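Local coordinates for protein nucleoside-diphosphate sugar epimerase (SulA family) (Corynebacterium glutamicum, PDB 3OH8) that probably epimerises or otherwise modifies nucleoside-diphosphate sugars using a nicotinamide cofactor bound to its Rossmann-type domain, at residues 202-207 / 246-251; 238-243 / 290-295; 296-301 / 354-359. All blocks are in the same frame, centred on the assembly; numbering follows the deposited sequence.

Contact 1: residues 202-207 / 246-251; sequences ADVLVH and CTTMIS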
# COMPACT_ATOMS: atom_id res chain seq x y z
N ALA A 202 20.36 -5.36 -10.22
CA ALA A 202 18.96 -4.95 -10.37
C ALA A 202 18.47 -5.04 -11.81
O ALA A 202 19.17 -4.65 -12.74
CB ALA A 202 18.74 -3.54 -9.82
N ASP A 203 17.25 -5.56 -11.97
CA ASP A 203 16.58 -5.55 -13.26
C ASP A 203 15.85 -4.23 -13.52
O ASP A 203 15.74 -3.78 -14.66
CB ASP A 203 15.59 -6.72 -13.34
CG ASP A 203 16.27 -8.06 -13.13
OD1 ASP A 203 17.09 -8.43 -13.99
OD2 ASP A 203 15.99 -8.71 -12.11
N VAL A 204 15.35 -3.62 -12.45
CA VAL A 204 14.56 -2.40 -12.56
C VAL A 204 14.95 -1.42 -11.48
O VAL A 204 15.22 -1.83 -10.36
CB VAL A 204 13.05 -2.70 -12.39
CG1 VAL A 204 12.22 -1.42 -12.51
CG2 VAL A 204 12.59 -3.73 -13.42
N LEU A 205 14.97 -0.14 -11.80
CA LEU A 205 15.14 0.89 -10.78
C LEU A 205 13.83 1.61 -10.55
O LEU A 205 13.21 2.09 -11.50
CB LEU A 205 16.19 1.93 -11.20
CG LEU A 205 16.21 3.16 -10.29
CD1 LEU A 205 16.68 2.81 -8.86
CD2 LEU A 205 17.05 4.30 -10.90
N VAL A 206 13.40 1.69 -9.30
CA VAL A 206 12.26 2.54 -8.95
C VAL A 206 12.75 3.73 -8.13
O VAL A 206 13.30 3.56 -7.04
CB VAL A 206 11.18 1.76 -8.17
CG1 VAL A 206 10.01 2.68 -7.78
CG2 VAL A 206 10.68 0.61 -9.02
N HIS A 207 12.58 4.93 -8.68
CA HIS A 207 13.08 6.15 -8.05
C HIS A 207 11.93 6.93 -7.44
O HIS A 207 11.18 7.63 -8.15
CB HIS A 207 13.83 7.03 -9.05
CG HIS A 207 14.46 8.23 -8.41
ND1 HIS A 207 14.53 9.46 -9.04
CD2 HIS A 207 15.05 8.39 -7.21
CE1 HIS A 207 15.14 10.32 -8.24
NE2 HIS A 207 15.47 9.70 -7.12
N CYS A 246 20.04 -3.48 -15.95
CA CYS A 246 18.91 -2.61 -15.63
C CYS A 246 18.19 -2.14 -16.90
O CYS A 246 18.68 -1.30 -17.67
CB CYS A 246 19.30 -1.44 -14.73
SG CYS A 246 17.88 -0.64 -13.87
N THR A 247 17.00 -2.68 -17.06
CA THR A 247 16.21 -2.57 -18.27
C THR A 247 15.25 -1.39 -18.19
O THR A 247 14.73 -0.93 -19.20
CB THR A 247 15.37 -3.85 -18.38
OG1 THR A 247 16.15 -4.88 -19.01
CG2 THR A 247 14.10 -3.63 -19.15
N THR A 248 15.01 -0.92 -16.97
CA THR A 248 13.84 -0.10 -16.72
C THR A 248 14.04 0.91 -15.61
O THR A 248 14.59 0.57 -14.57
CB THR A 248 12.65 -1.01 -16.36
OG1 THR A 248 12.44 -1.96 -17.41
CG2 THR A 248 11.38 -0.20 -16.16
N MSE A 249 13.57 2.14 -15.82
CA MSE A 249 13.54 3.15 -14.77
C MSE A 249 12.11 3.64 -14.59
O MSE A 249 11.53 4.26 -15.50
CB MSE A 249 14.49 4.33 -15.08
CG MSE A 249 14.60 5.36 -13.94
SE MSE A 249 15.77 6.72 -14.23
CE MSE A 249 15.66 7.59 -12.68
N ILE A 250 11.53 3.34 -13.43
CA ILE A 250 10.22 3.87 -13.06
C ILE A 250 10.44 5.04 -12.11
O ILE A 250 10.88 4.85 -10.98
CB ILE A 250 9.35 2.81 -12.34
CG1 ILE A 250 9.27 1.53 -13.18
CG2 ILE A 250 7.95 3.36 -12.07
CD1 ILE A 250 8.86 1.79 -14.64
N SER A 251 10.13 6.25 -12.56
CA SER A 251 10.50 7.44 -11.82
C SER A 251 9.27 8.19 -11.29
O SER A 251 8.32 8.43 -12.03
CB SER A 251 11.33 8.38 -12.72
OG SER A 251 11.93 9.40 -11.95
O HOH W 1 11.51 10.56 -9.27

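Contact 2: residues 238-243 / 290-295; sequences ELVAES and APASDA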
# COMPACT_ATOMS: atom_id res chain seq x y z
N GLU A 238 21.79 7.99 -15.34
CA GLU A 238 23.06 7.63 -15.95
C GLU A 238 23.49 6.23 -15.57
O GLU A 238 23.97 5.47 -16.41
CB GLU A 238 24.15 8.66 -15.59
CG GLU A 238 23.90 10.01 -16.24
CD GLU A 238 24.87 11.10 -15.80
OE1 GLU A 238 25.71 10.83 -14.92
OE2 GLU A 238 24.77 12.22 -16.34
N LEU A 239 23.32 5.88 -14.29
CA LEU A 239 23.66 4.53 -13.86
C LEU A 239 22.77 3.52 -14.57
O LEU A 239 23.23 2.44 -14.95
CB LEU A 239 23.55 4.40 -12.34
CG LEU A 239 24.56 5.20 -11.51
CD1 LEU A 239 24.31 4.98 -10.02
CD2 LEU A 239 26.00 4.83 -11.89
N VAL A 240 21.50 3.87 -14.75
CA VAL A 240 20.60 2.98 -15.47
C VAL A 240 21.14 2.81 -16.90
O VAL A 240 21.24 1.70 -17.41
CB VAL A 240 19.16 3.52 -15.49
CG1 VAL A 240 18.30 2.70 -16.44
CG2 VAL A 240 18.56 3.51 -14.09
N ALA A 241 21.50 3.93 -17.52
CA ALA A 241 22.05 3.90 -18.87
C ALA A 241 23.26 2.96 -18.93
O ALA A 241 23.40 2.19 -19.87
CB ALA A 241 22.45 5.30 -19.30
N GLU A 242 24.12 3.02 -17.92
CA GLU A 242 25.38 2.28 -17.96
C GLU A 242 25.23 0.80 -17.64
O GLU A 242 26.12 0.00 -17.93
CB GLU A 242 26.40 2.93 -17.02
CG GLU A 242 26.67 4.39 -17.37
CD GLU A 242 27.29 5.18 -16.22
OE1 GLU A 242 27.78 4.56 -15.25
OE2 GLU A 242 27.28 6.43 -16.30
N SER A 243 24.10 0.43 -17.04
CA SER A 243 23.90 -0.96 -16.61
C SER A 243 23.41 -1.82 -17.76
O SER A 243 22.58 -1.39 -18.56
CB SER A 243 22.89 -1.01 -15.46
OG SER A 243 22.52 -2.34 -15.16
N ALA A 290 16.35 11.54 -18.98
CA ALA A 290 16.72 11.42 -20.39
C ALA A 290 17.90 10.47 -20.70
O ALA A 290 17.84 9.74 -21.68
CB ALA A 290 16.95 12.81 -21.01
N PRO A 291 18.94 10.46 -19.85
CA PRO A 291 20.03 9.51 -20.14
C PRO A 291 19.58 8.05 -20.20
O PRO A 291 20.11 7.28 -21.00
CB PRO A 291 21.01 9.73 -18.98
CG PRO A 291 20.75 11.16 -18.56
CD PRO A 291 19.27 11.35 -18.73
N ALA A 292 18.62 7.66 -19.36
CA ALA A 292 18.14 6.29 -19.39
C ALA A 292 17.41 5.97 -20.69
O ALA A 292 17.67 4.96 -21.34
CB ALA A 292 17.23 6.01 -18.20
N SER A 293 16.47 6.83 -21.08
CA SER A 293 15.70 6.55 -22.28
C SER A 293 16.57 6.73 -23.52
O SER A 293 16.40 6.01 -24.50
CB SER A 293 14.43 7.41 -22.33
OG SER A 293 14.75 8.77 -22.09
N ASP A 294 17.52 7.67 -23.48
CA ASP A 294 18.45 7.82 -24.59
C ASP A 294 19.23 6.53 -24.82
O ASP A 294 19.58 6.20 -25.95
CB ASP A 294 19.43 8.96 -24.36
CG ASP A 294 18.78 10.32 -24.47
OD1 ASP A 294 17.66 10.41 -25.02
OD2 ASP A 294 19.39 11.31 -24.00
N ALA A 295 19.49 5.80 -23.74
CA ALA A 295 20.25 4.56 -23.85
C ALA A 295 19.34 3.39 -24.19
O ALA A 295 19.76 2.23 -24.10
CB ALA A 295 21.03 4.27 -22.57

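Contact 3: residues 296-301 / 354-359; sequences GKRVAF and VDAQIS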
# COMPACT_ATOMS: atom_id res chain seq x y z
N GLY A 296 18.11 3.69 -24.57
CA GLY A 296 17.17 2.66 -24.99
C GLY A 296 16.45 1.91 -23.88
O GLY A 296 15.77 0.92 -24.15
N LYS A 297 16.59 2.36 -22.64
CA LYS A 297 15.90 1.69 -21.52
C LYS A 297 14.45 2.15 -21.43
O LYS A 297 14.10 3.23 -21.91
CB LYS A 297 16.60 1.95 -20.18
CG LYS A 297 17.76 1.01 -19.92
CD LYS A 297 19.03 1.49 -20.58
CE LYS A 297 20.03 0.35 -20.76
NZ LYS A 297 20.46 -0.21 -19.46
N ARG A 298 13.61 1.33 -20.81
CA ARG A 298 12.21 1.71 -20.65
C ARG A 298 12.07 2.70 -19.48
O ARG A 298 12.53 2.42 -18.38
CB ARG A 298 11.33 0.47 -20.43
CG ARG A 298 9.83 0.78 -20.38
CD ARG A 298 8.97 -0.48 -20.48
NE ARG A 298 9.25 -1.46 -19.43
CZ ARG A 298 8.67 -1.47 -18.23
NH1 ARG A 298 7.76 -0.55 -17.91
NH2 ARG A 298 9.00 -2.41 -17.35
N VAL A 299 11.44 3.85 -19.73
CA VAL A 299 11.22 4.84 -18.68
C VAL A 299 9.74 5.20 -18.59
O VAL A 299 9.09 5.42 -19.61
CB VAL A 299 12.03 6.14 -18.96
CG1 VAL A 299 11.83 7.17 -17.85
CG2 VAL A 299 13.50 5.82 -19.13
N ALA A 300 9.21 5.23 -17.37
CA ALA A 300 7.88 5.78 -17.13
C ALA A 300 7.91 6.79 -15.99
O ALA A 300 8.74 6.69 -15.08
CB ALA A 300 6.87 4.69 -16.82
N PHE A 301 7.01 7.76 -16.05
CA PHE A 301 6.87 8.80 -15.04
C PHE A 301 5.53 8.60 -14.39
O PHE A 301 4.49 8.66 -15.05
CB PHE A 301 6.91 10.19 -15.69
CG PHE A 301 7.99 10.36 -16.70
CD1 PHE A 301 9.32 10.35 -16.31
CD2 PHE A 301 7.68 10.52 -18.04
CE1 PHE A 301 10.32 10.50 -17.24
CE2 PHE A 301 8.69 10.66 -18.98
CZ PHE A 301 10.01 10.65 -18.57
N VAL A 354 6.79 -4.53 -13.85
CA VAL A 354 6.74 -5.82 -14.57
C VAL A 354 6.13 -5.76 -15.98
O VAL A 354 6.37 -6.65 -16.79
CB VAL A 354 6.00 -6.92 -13.75
CG1 VAL A 354 6.53 -6.99 -12.33
CG2 VAL A 354 4.51 -6.66 -13.72
N ASP A 355 5.37 -4.71 -16.27
CA ASP A 355 4.59 -4.64 -17.50
C ASP A 355 5.26 -3.74 -18.54
O ASP A 355 5.20 -2.52 -18.45
CB ASP A 355 3.17 -4.15 -17.19
CG ASP A 355 2.26 -4.15 -18.41
OD1 ASP A 355 2.68 -4.59 -19.50
OD2 ASP A 355 1.10 -3.71 -18.27
N ALA A 356 5.90 -4.36 -19.53
CA ALA A 356 6.60 -3.60 -20.55
C ALA A 356 5.68 -2.71 -21.39
O ALA A 356 6.17 -1.92 -22.18
CB ALA A 356 7.40 -4.54 -21.45
N GLN A 357 4.36 -2.82 -21.22
CA GLN A 357 3.42 -1.94 -21.92
C GLN A 357 3.46 -0.52 -21.36
O GLN A 357 3.00 0.43 -22.00
CB GLN A 357 1.99 -2.43 -21.78
CG GLN A 357 1.65 -3.68 -22.56
CD GLN A 357 0.23 -4.16 -22.26
OE1 GLN A 357 -0.07 -4.55 -21.13
NE2 GLN A 357 -0.63 -4.13 -23.26
N ILE A 358 3.98 -0.40 -20.15
CA ILE A 358 3.96 0.88 -19.44
C ILE A 358 5.21 1.69 -19.72
O ILE A 358 6.32 1.31 -19.34
CB ILE A 358 3.79 0.67 -17.92
CG1 ILE A 358 2.44 -0.01 -17.66
CG2 ILE A 358 3.89 1.99 -17.16
CD1 ILE A 358 2.14 -0.23 -16.22
N SER A 359 5.05 2.81 -20.41
CA SER A 359 6.18 3.71 -20.61
C SER A 359 5.69 5.12 -20.86
O SER A 359 4.52 5.33 -21.22
CB SER A 359 7.07 3.22 -21.77
OG SER A 359 6.53 3.57 -23.02

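Contact 1: residues 202-207 / 246-251
Strand 204-207 runs parallel to strand 248-251, their axes approaching to 4.7 Å at an angle of 14°, and Leu-205 straddles Met-249 by bonding to the residues before and after it. Leu-205 N gives its hydrogen to Thr-248 O over 2.9 Å in an almost straight bond (176° at the hydrogen), while Leu-205 O receives Ile-250 N at 2.8 Å. The pattern continues with His-207 N to Ile-250 O at 2.9 Å. Ahead of the regular strands, Thr-247 N reaches Asp-203 O at 2.9 Å.

Side chains alternate between the two faces. On one, Val-204 and Thr-248 lie side by side, with Val-204 CG1 3.9 Å from Thr-248 CB, and further along Val-206 CG2 rests near Ile-250 CB. On the other, Leu-205 and Met-249, a selenomethionine, point the same way. Met-249 is extended throughout, starting with CG anti to the backbone N (chi1 -175°), which carries CE past the leucine to touch both Leu-205 CD2, at 4.0 Å, and the CB of His-207. Cys-246 SG packs beside the Leu-205 backbone and CB. Where the strands leave the contact, a water donates to His-207 O and accepts from Ser-251 OG, the latter at 3.0 Å.

This is a neighbouring strand pair of a Rossmann-type sheet, joined through helix 222-242 as a beta-alpha-beta unit. That helix covers the Leu-205 face with Leu-236 and Val-240, whereas Tyr-349 of helix 342-354 lies against Val-206 and Ile-250. Asp-203 ties the start of the pair to Thr-149 N and Gln-245 NE2; strands 149-153 and 298-308 extend the sheet on the two outer edges.

Contact 2: residues 238-243 / 290-295
The short helical segments 238-242 and 290-294 run nearly parallel, at 18°, their axes approaching to 7.4 Å, and the backbones come closest at Ala-241 and Ala-292, whose CA atoms are 4.6 Å apart. They belong to the helical layer of the Rossmann-type fold: helix 222-242 precedes strand 248-254 and helix 290-294 precedes strand 298-308, so the contact joins the helices leading into two adjacent parallel strands. No hydrogen bond crosses it, and small apolar groups make the close approach possible.

Toward the buried side, Val-240 meets Ala-292. The CG1 branch of the valine lies anti to its backbone N (chi1 171°) and comes within 3.9 Å of Ala-292 CB, the valine CB standing just behind. Toward the more exposed side, Glu-238 crosses Pro-291 at a slant and touches it through its aliphatic stem: Glu-238 CG lies 4.0 Å from Pro-291 CB and also borders the proline CG, while the carboxylate leads away from the ring. CG gets there although the CB bond of Glu-238 points away from the second helix.

Ala-241 fills the middle. Its methyl group presses against backbone as much as against side chain, with Ala-241 CB 3.5 Å from Pro-291 O, a carbonyl already used inside its own helix as the acceptor for Ala-295 N. The second helix ends in a Schellman motif, in which Gly-296 N bonds to Ser-293 O and Lys-297 N to Ala-292 O. Lys-297 turns back to the end of the first helix, its NZ bonding to Val-240 O and Ser-243 O. At this terminus Ala-295, the first residue to leave helical geometry, directs its methyl toward the other helix and meets the Ala-241 methyl from its flank, Ala-295 CB lying 3.7 Å from Ala-241 CB.

Contact 3: residues 296-301 / 354-359
The guanidinium of Arg-298 lies flat against the turn 355-358, with Asp-355 O 3.2 Å above one face and Ala-356 CA over that same face, both displaced toward its rim. The methyl group of Thr-248 lies over the opposite face. At the edge, Arg-298 NH1 donates to Ile-358 O at 2.8 Å, and this bond lies both in the carbonyl plane and within 10° of the guanidinium plane. Asp-355 O is also near NH1, yet the angle is too poor for a hydrogen bond; that oxygen instead closes the type I beta turn by accepting Ile-358 N at 3.0 Å.

The arginine begins extended, with CG anti to the backbone N, then bends at chi3 (58°) to bring its flat end alongside the turn. Its stem packs on the way, CD standing 3.6 Å from Ala-356 O and CG 3.9 Å from Ser-359 CB. Further along the strand, Ala-300 CB touches Ile-358 CG2 at 4.0 Å. The turn is stiffened by an Asx turn, Asp-355 OD1 accepting Gln-357 N, while OD2 forms a salt bridge with Arg-351.

NH1 also bonds to Ala-352 O, and NH2 weakly to Ile-353 O, so one cation gathers carbonyls from the last turn of helix 342-354 and from the turn after it. Its positive charge would probably offset the partial negative charge of that helix end, fixing the chain just before strand 360-364 joins strand 298-308 in the Rossmann-type sheet.

Overall arrangement
All three contacts fall in the Rossmann-type domain. The centre of contact 1 lies about 10 Å from that of contact 2 and about 9 Å from that of contact 3; the centres of contacts 2 and 3 are about 13 Å apart. Contact 1 supplies sheet beneath the helices of contact 2: Leu-205 CD2 lies 3.6 Å from Val-240 CG2, and Met-249 SE borders Val-240 and Ala-292. The sheet continues into contact 3 through Met-249 N, 2.8 Å from Arg-298 O. Lys-297 of contact 3 joins all three, since its NZ, besides its bonds to the end of helix 222-242, reaches Cys-246 O at 2.7 Å. In this fold the dinucleotide usually sits at the carboxyl ends of the strands.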